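Local coordinates for uncharacterized protein (Bacteroides ovatus, PDB 4FS7) that is of unknown function but, as an extracellular leucine-rich repeat protein of the BspA type, probably binds other proteins, at residues K246-G251 with G269-N274; P289-Y294 with G312-E317. All coordinates share one frame; numbering follows the deposited sequence. Where two conformers were deposited one is given.

Interaction 1: K246-G251 with G269-N274; sequences KSVFYG and GSLFYN
Phe-249 and Phe-272 run alongside each other from adjacent coils in the tightly packed half of this contact. Their ring planes are only 16° apart but slid past each other, with centroids 5.4 Å apart, so the rings hardly overlap; the touch is Phe-249 CD2 against Phe-272 CE1 at 3.5 Å. Leu-271 CD2 sits at the edge of the Phe-249 ring, while its other methyl, CD1, comes within 3.7 Å of Val-248 CG2. That valine branch lies beside the backbone N (CG1 is the anti one, chi1 175°), which brings CG2 against the leucine. The backbones are joined through three hydrogen bonds, from the amides of Ser-247, Phe-249 and Gly-251 to the carbonyls of Gly-269, Leu-271 and Tyr-273; the last is the shortest, Gly-251 N to Tyr-273 O at 2.8 Å.

On the partly exposed side Tyr-250 and Tyr-273 pack as closely as the phenylalanines, again nearly parallel (21°) with little overlap. Looseness begins beyond them: Asn-274 ND2 gives Tyr-250 OH only a weak bond of 3.1 Å, and exposed Lys-246 leads its extended chain away.

Each segment carries a type I turn, Ser-247 to Tyr-250 and Ser-270 to Tyr-273, at the same place in successive coils. The turns follow the parallel strands 243-244 and 266-267, and Leu-271 and Phe-272 pack inward on Ile-260 of strand 257-260.

Interaction 2: P289-Y294 with G312-E317; sequences PEKTFY and GEEAFE
Tyr-294 extends beside Glu-317, and its hydroxyl donates to the carboxylate: OH to OE2 of Glu-317 is 2.8 Å. The oxygen is met from above the carboxylate plane, 52° out of it. Glu-317 O stands over the centre of the tyrosine ring, and CE2 of Tyr-294 rests 3.4 Å from Glu-317 CG. With CG opposite the backbone N in both residues (chi1 -165° in Tyr-294), the two chains run out together. Salt bridges to Arg-337 and Arg-340 hold the glutamate from the next coil. A phenylalanine in place of Tyr-294, lacking the hydroxyl, would probably leave Glu-317 OE2 dependent on Arg-340 and less firmly fixed against the ring.

These are neighbouring coils of a BspA-type leucine-rich repeat, matched turn for turn: a type II turn runs into a type I turn in each segment. Inside, Phe-293 buries its ring against Phe-316, CD2 to CE1 being 3.4 Å, with near-parallel planes slid apart. The backbones are bonded here from Phe-293 N to Ala-315 O at 2.8 Å. Toward solvent, Glu-314 OE1 approaches Tyr-294 CE2 at 3.4 Å and lies against the methylenes of Lys-291, whose NZ remains 4.8 Å from Glu-314 OE1.

From the N terminus, strand 243-244 leads into 246-251, and interaction 1 closes a loop of one coil when the chain returns at 269-274 after passing through strand 257-260. Interaction 2 opens only afterwards, at 289-294, and closes at 312-317 by way of strand 301-304. The two are therefore in series, neither nested nor crossed, each with 17 residues between its segments. Their centres lie 10 Å apart, and the intervening step is direct: probable hydrogen bonds run from Phe-272 N to Thr-292 O and from Asn-274 N to Tyr-294 O. Four consecutive coils are thus tied into one stack, with Phe-272 packed on Phe-293 and Tyr-273 stacked on Tyr-294.

Interaction 1: K246-G251 with G269-N274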
loop_
_atom_site.group_PDB
_atom_site.type_symbol
_atom_site.label_atom_id
_atom_site.label_comp_id
_atom_site.label_asym_id
_atom_site.label_seq_id
_atom_site.Cartn_x
_atom_site.Cartn_y
_atom_site.Cartn_z
ATOM N N LYS A 246 2.081 -3.419 -10.957
ATOM C CA LYS A 246 3.500 -3.087 -11.067
ATOM C C LYS A 246 4.115 -2.894 -9.685
ATOM O O LYS A 246 3.472 -2.350 -8.777
ATOM C CB LYS A 246 3.644 -1.790 -11.845
ATOM C CG LYS A 246 3.112 -1.828 -13.236
ATOM C CD LYS A 246 2.917 -0.407 -13.831
ATOM C CE LYS A 246 2.275 -0.456 -15.192
ATOM N NZ LYS A 246 1.890 0.915 -15.615
ATOM N N SER A 247 5.380 -3.269 -9.513
ATOM C CA SER A 247 6.126 -2.797 -8.364
ATOM C C SER A 247 5.480 -3.216 -7.026
ATOM O O SER A 247 5.660 -2.547 -6.025
ATOM C CB SER A 247 6.304 -1.269 -8.404
ATOM O OG SER A 247 6.858 -0.866 -9.661
ATOM N N VAL A 248 4.802 -4.364 -7.000
ATOM C CA VAL A 248 4.001 -4.717 -5.865
ATOM C C VAL A 248 4.830 -4.856 -4.603
ATOM O O VAL A 248 4.345 -4.518 -3.538
ATOM C CB VAL A 248 3.140 -5.972 -6.117
ATOM C CG1 VAL A 248 2.375 -6.401 -4.865
ATOM C CG2 VAL A 248 2.176 -5.774 -7.281
ATOM N N PHE A 249 6.049 -5.400 -4.735
ATOM C CA PHE A 249 6.914 -5.607 -3.637
ATOM C C PHE A 249 8.160 -4.709 -3.704
ATOM O O PHE A 249 9.228 -5.008 -3.147
ATOM C CB PHE A 249 7.349 -7.081 -3.545
ATOM C CG PHE A 249 6.198 -7.999 -3.298
ATOM C CD1 PHE A 249 5.734 -8.241 -1.997
ATOM C CD2 PHE A 249 5.519 -8.582 -4.352
ATOM C CE1 PHE A 249 4.645 -9.061 -1.765
ATOM C CE2 PHE A 249 4.457 -9.396 -4.132
ATOM C CZ PHE A 249 3.992 -9.633 -2.838
ATOM N N TYR A 250 8.018 -3.557 -4.331
ATOM C CA TYR A 250 9.165 -2.681 -4.541
ATOM C C TYR A 250 9.910 -2.389 -3.266
ATOM O O TYR A 250 9.336 -1.931 -2.284
ATOM C CB TYR A 250 8.684 -1.348 -5.150
ATOM C CG TYR A 250 9.808 -0.437 -5.517
ATOM C CD1 TYR A 250 10.413 0.358 -4.559
ATOM C CD2 TYR A 250 10.325 -0.407 -6.791
ATOM C CE1 TYR A 250 11.528 1.136 -4.850
ATOM C CE2 TYR A 250 11.417 0.404 -7.098
ATOM C CZ TYR A 250 12.017 1.145 -6.128
ATOM O OH TYR A 250 13.139 1.888 -6.502
ATOM N N GLY A 251 11.226 -2.622 -3.261
ATOM C CA GLY A 251 12.061 -2.198 -2.191
ATOM C C GLY A 251 11.925 -2.914 -0.867
ATOM O O GLY A 251 12.394 -2.412 0.148
ATOM N N GLY A 269 5.469 -4.941 -14.378
ATOM C CA GLY A 269 6.893 -4.803 -14.251
ATOM C C GLY A 269 7.369 -4.477 -12.853
ATOM O O GLY A 269 6.605 -4.073 -11.980
ATOM N N SER A 270 8.674 -4.634 -12.659
ATOM C CA SER A 270 9.378 -4.152 -11.465
ATOM C C SER A 270 8.886 -4.741 -10.145
ATOM O O SER A 270 9.021 -4.113 -9.106
ATOM C CB SER A 270 9.303 -2.631 -11.404
ATOM O OG SER A 270 9.923 -2.035 -12.553
ATOM N N LEU A 271 8.391 -5.982 -10.151
ATOM C CA LEU A 271 7.734 -6.510 -8.970
ATOM C C LEU A 271 8.620 -6.539 -7.749
ATOM O O LEU A 271 8.172 -6.217 -6.655
ATOM C CB LEU A 271 7.149 -7.911 -9.166
ATOM C CG LEU A 271 5.704 -8.008 -8.543
ATOM C CD1 LEU A 271 4.758 -7.295 -9.516
ATOM C CD2 LEU A 271 5.301 -9.469 -8.401
ATOM N N PHE A 272 9.879 -6.968 -7.921
ATOM C CA PHE A 272 10.836 -7.117 -6.842
ATOM C C PHE A 272 12.017 -6.194 -7.003
ATOM O O PHE A 272 13.115 -6.446 -6.492
ATOM C CB PHE A 272 11.289 -8.570 -6.704
ATOM C CG PHE A 272 10.141 -9.518 -6.518
ATOM C CD1 PHE A 272 9.437 -9.555 -5.319
ATOM C CD2 PHE A 272 9.718 -10.329 -7.526
ATOM C CE1 PHE A 272 8.374 -10.398 -5.167
ATOM C CE2 PHE A 272 8.612 -11.195 -7.368
ATOM C CZ PHE A 272 7.933 -11.176 -6.172
ATOM N N TYR A 273 11.784 -5.057 -7.662
ATOM C CA TYR A 273 12.839 -4.076 -7.866
ATOM C C TYR A 273 13.409 -3.639 -6.519
ATOM O O TYR A 273 12.655 -3.271 -5.607
ATOM C CB TYR A 273 12.225 -2.894 -8.606
ATOM C CG TYR A 273 13.155 -1.934 -9.340
ATOM C CD1 TYR A 273 14.081 -1.155 -8.692
ATOM C CD2 TYR A 273 13.038 -1.774 -10.729
ATOM C CE1 TYR A 273 14.914 -0.292 -9.405
ATOM C CE2 TYR A 273 13.854 -0.889 -11.412
ATOM C CZ TYR A 273 14.774 -0.163 -10.745
ATOM O OH TYR A 273 15.580 0.716 -11.439
ATOM N N ASN A 274 14.732 -3.674 -6.383
ATOM C CA ASN A 274 15.413 -3.262 -5.179
ATOM C C ASN A 274 15.079 -4.100 -3.951
ATOM O O ASN A 274 15.254 -3.649 -2.820
ATOM C CB ASN A 274 15.231 -1.752 -4.901
ATOM C CG ASN A 274 16.166 -0.873 -5.708
ATOM O OD1 ASN A 274 17.214 -1.299 -6.121
ATOM N ND2 ASN A 274 15.774 0.355 -5.938
#

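Interaction 2: P289-Y294 with G312-E317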
loop_
_atom_site.group_PDB
_atom_site.type_symbol
_atom_site.label_atom_id
_atom_site.label_comp_id
_atom_site.label_asym_id
_atom_site.label_seq_id
_atom_site.Cartn_x
_atom_site.Cartn_y
_atom_site.Cartn_z
ATOM N N PRO A 289 8.534 -10.163 -16.504
ATOM C CA PRO A 289 8.435 -8.789 -17.049
ATOM C C PRO A 289 9.683 -7.952 -16.849
ATOM O O PRO A 289 10.587 -8.299 -16.078
ATOM C CB PRO A 289 7.273 -8.177 -16.221
ATOM C CG PRO A 289 6.512 -9.296 -15.717
ATOM C CD PRO A 289 7.476 -10.422 -15.514
ATOM N N GLU A 290 9.715 -6.817 -17.522
ATOM C CA GLU A 290 10.800 -5.877 -17.334
ATOM C C GLU A 290 11.113 -5.634 -15.865
ATOM O O GLU A 290 10.193 -5.458 -15.051
ATOM C CB GLU A 290 10.503 -4.557 -18.071
ATOM C CG GLU A 290 9.342 -3.758 -17.488
ATOM C CD GLU A 290 9.221 -2.333 -17.988
ATOM O OE1 GLU A 290 9.538 -2.100 -19.163
ATOM O OE2 GLU A 290 8.791 -1.437 -17.217
ATOM N N LYS A 291 12.397 -5.598 -15.543
ATOM C CA LYS A 291 12.905 -5.122 -14.287
ATOM C C LYS A 291 12.405 -5.922 -13.096
ATOM O O LYS A 291 12.533 -5.441 -11.954
ATOM C CB LYS A 291 12.576 -3.624 -14.113
ATOM C CG LYS A 291 13.088 -2.744 -15.260
ATOM C CD LYS A 291 12.408 -1.364 -15.291
ATOM C CE LYS A 291 12.784 -0.577 -16.516
ATOM N NZ LYS A 291 11.916 0.651 -16.578
ATOM N N THR A 292 11.946 -7.168 -13.292
ATOM C CA THR A 292 11.336 -7.895 -12.176
ATOM C C THR A 292 12.234 -8.021 -10.980
ATOM O O THR A 292 11.774 -7.867 -9.832
ATOM C CB THR A 292 10.831 -9.302 -12.650
ATOM O OG1 THR A 292 9.820 -9.132 -13.651
ATOM C CG2 THR A 292 10.243 -10.118 -11.519
ATOM N N PHE A 293 13.498 -8.412 -11.213
ATOM C CA PHE A 293 14.454 -8.609 -10.155
ATOM C C PHE A 293 15.584 -7.599 -10.198
ATOM O O PHE A 293 16.712 -7.859 -9.751
ATOM C CB PHE A 293 15.003 -10.059 -10.193
ATOM C CG PHE A 293 13.935 -11.093 -10.166
ATOM C CD1 PHE A 293 13.261 -11.382 -8.983
ATOM C CD2 PHE A 293 13.562 -11.762 -11.312
ATOM C CE1 PHE A 293 12.265 -12.321 -8.943
ATOM C CE2 PHE A 293 12.559 -12.744 -11.311
ATOM C CZ PHE A 293 11.899 -12.992 -10.111
ATOM N N TYR A 294 15.290 -6.404 -10.706
ATOM C CA TYR A 294 16.337 -5.370 -10.795
ATOM C C TYR A 294 16.941 -5.100 -9.432
ATOM O O TYR A 294 16.209 -4.826 -8.472
ATOM C CB TYR A 294 15.735 -4.033 -11.335
ATOM C CG TYR A 294 16.813 -3.067 -11.791
ATOM C CD1 TYR A 294 17.563 -2.355 -10.899
ATOM C CD2 TYR A 294 17.115 -2.937 -13.156
ATOM C CE1 TYR A 294 18.642 -1.593 -11.324
ATOM C CE2 TYR A 294 18.145 -2.140 -13.599
ATOM C CZ TYR A 294 18.927 -1.472 -12.676
ATOM O OH TYR A 294 20.033 -0.737 -13.056
ATOM N N GLY A 312 12.349 -10.584 -19.612
ATOM C CA GLY A 312 12.187 -9.231 -19.962
ATOM C C GLY A 312 13.400 -8.359 -19.835
ATOM O O GLY A 312 14.353 -8.681 -19.141
ATOM N N GLU A 313 13.305 -7.189 -20.446
ATOM C CA GLU A 313 14.313 -6.161 -20.362
ATOM C C GLU A 313 14.718 -5.878 -18.926
ATOM O O GLU A 313 13.877 -5.663 -18.045
ATOM C CB GLU A 313 13.768 -4.898 -21.028
ATOM C CG GLU A 313 14.772 -3.827 -21.277
ATOM C CD GLU A 313 14.428 -2.867 -22.438
ATOM O OE1 GLU A 313 13.955 -3.269 -23.555
ATOM O OE2 GLU A 313 14.743 -1.678 -22.247
ATOM N N GLU A 314 16.028 -5.864 -18.632
ATOM C CA GLU A 314 16.583 -5.533 -17.329
ATOM C C GLU A 314 16.051 -6.434 -16.204
ATOM O O GLU A 314 16.176 -6.081 -15.023
ATOM C CB GLU A 314 16.324 -4.058 -16.956
ATOM C CG GLU A 314 17.027 -3.052 -17.843
ATOM C CD GLU A 314 16.702 -1.617 -17.478
ATOM O OE1 GLU A 314 16.229 -1.358 -16.349
ATOM O OE2 GLU A 314 16.947 -0.745 -18.338
ATOM N N ALA A 315 15.564 -7.642 -16.527
ATOM C CA ALA A 315 14.928 -8.458 -15.476
ATOM C C ALA A 315 15.822 -8.838 -14.316
ATOM O O ALA A 315 15.361 -8.933 -13.188
ATOM C CB ALA A 315 14.248 -9.668 -16.061
ATOM N N PHE A 316 17.082 -9.114 -14.625
ATOM C CA PHE A 316 18.061 -9.498 -13.649
ATOM C C PHE A 316 19.239 -8.514 -13.584
ATOM O O PHE A 316 20.325 -8.811 -13.042
ATOM C CB PHE A 316 18.588 -10.930 -13.841
ATOM C CG PHE A 316 17.526 -11.994 -13.721
ATOM C CD1 PHE A 316 17.233 -12.533 -12.484
ATOM C CD2 PHE A 316 16.837 -12.449 -14.814
ATOM C CE1 PHE A 316 16.274 -13.515 -12.351
ATOM C CE2 PHE A 316 15.881 -13.426 -14.692
ATOM C CZ PHE A 316 15.609 -13.964 -13.442
ATOM N N GLU A 317 19.021 -7.296 -14.087
ATOM C CA GLU A 317 20.122 -6.325 -14.066
ATOM C C GLU A 317 20.541 -6.052 -12.611
ATOM O O GLU A 317 19.682 -5.896 -11.723
ATOM C CB GLU A 317 19.730 -5.050 -14.801
ATOM C CG GLU A 317 20.785 -3.953 -14.692
ATOM C CD GLU A 317 20.719 -2.836 -15.714
ATOM O OE1 GLU A 317 20.213 -3.048 -16.797
ATOM O OE2 GLU A 317 21.255 -1.794 -15.335
#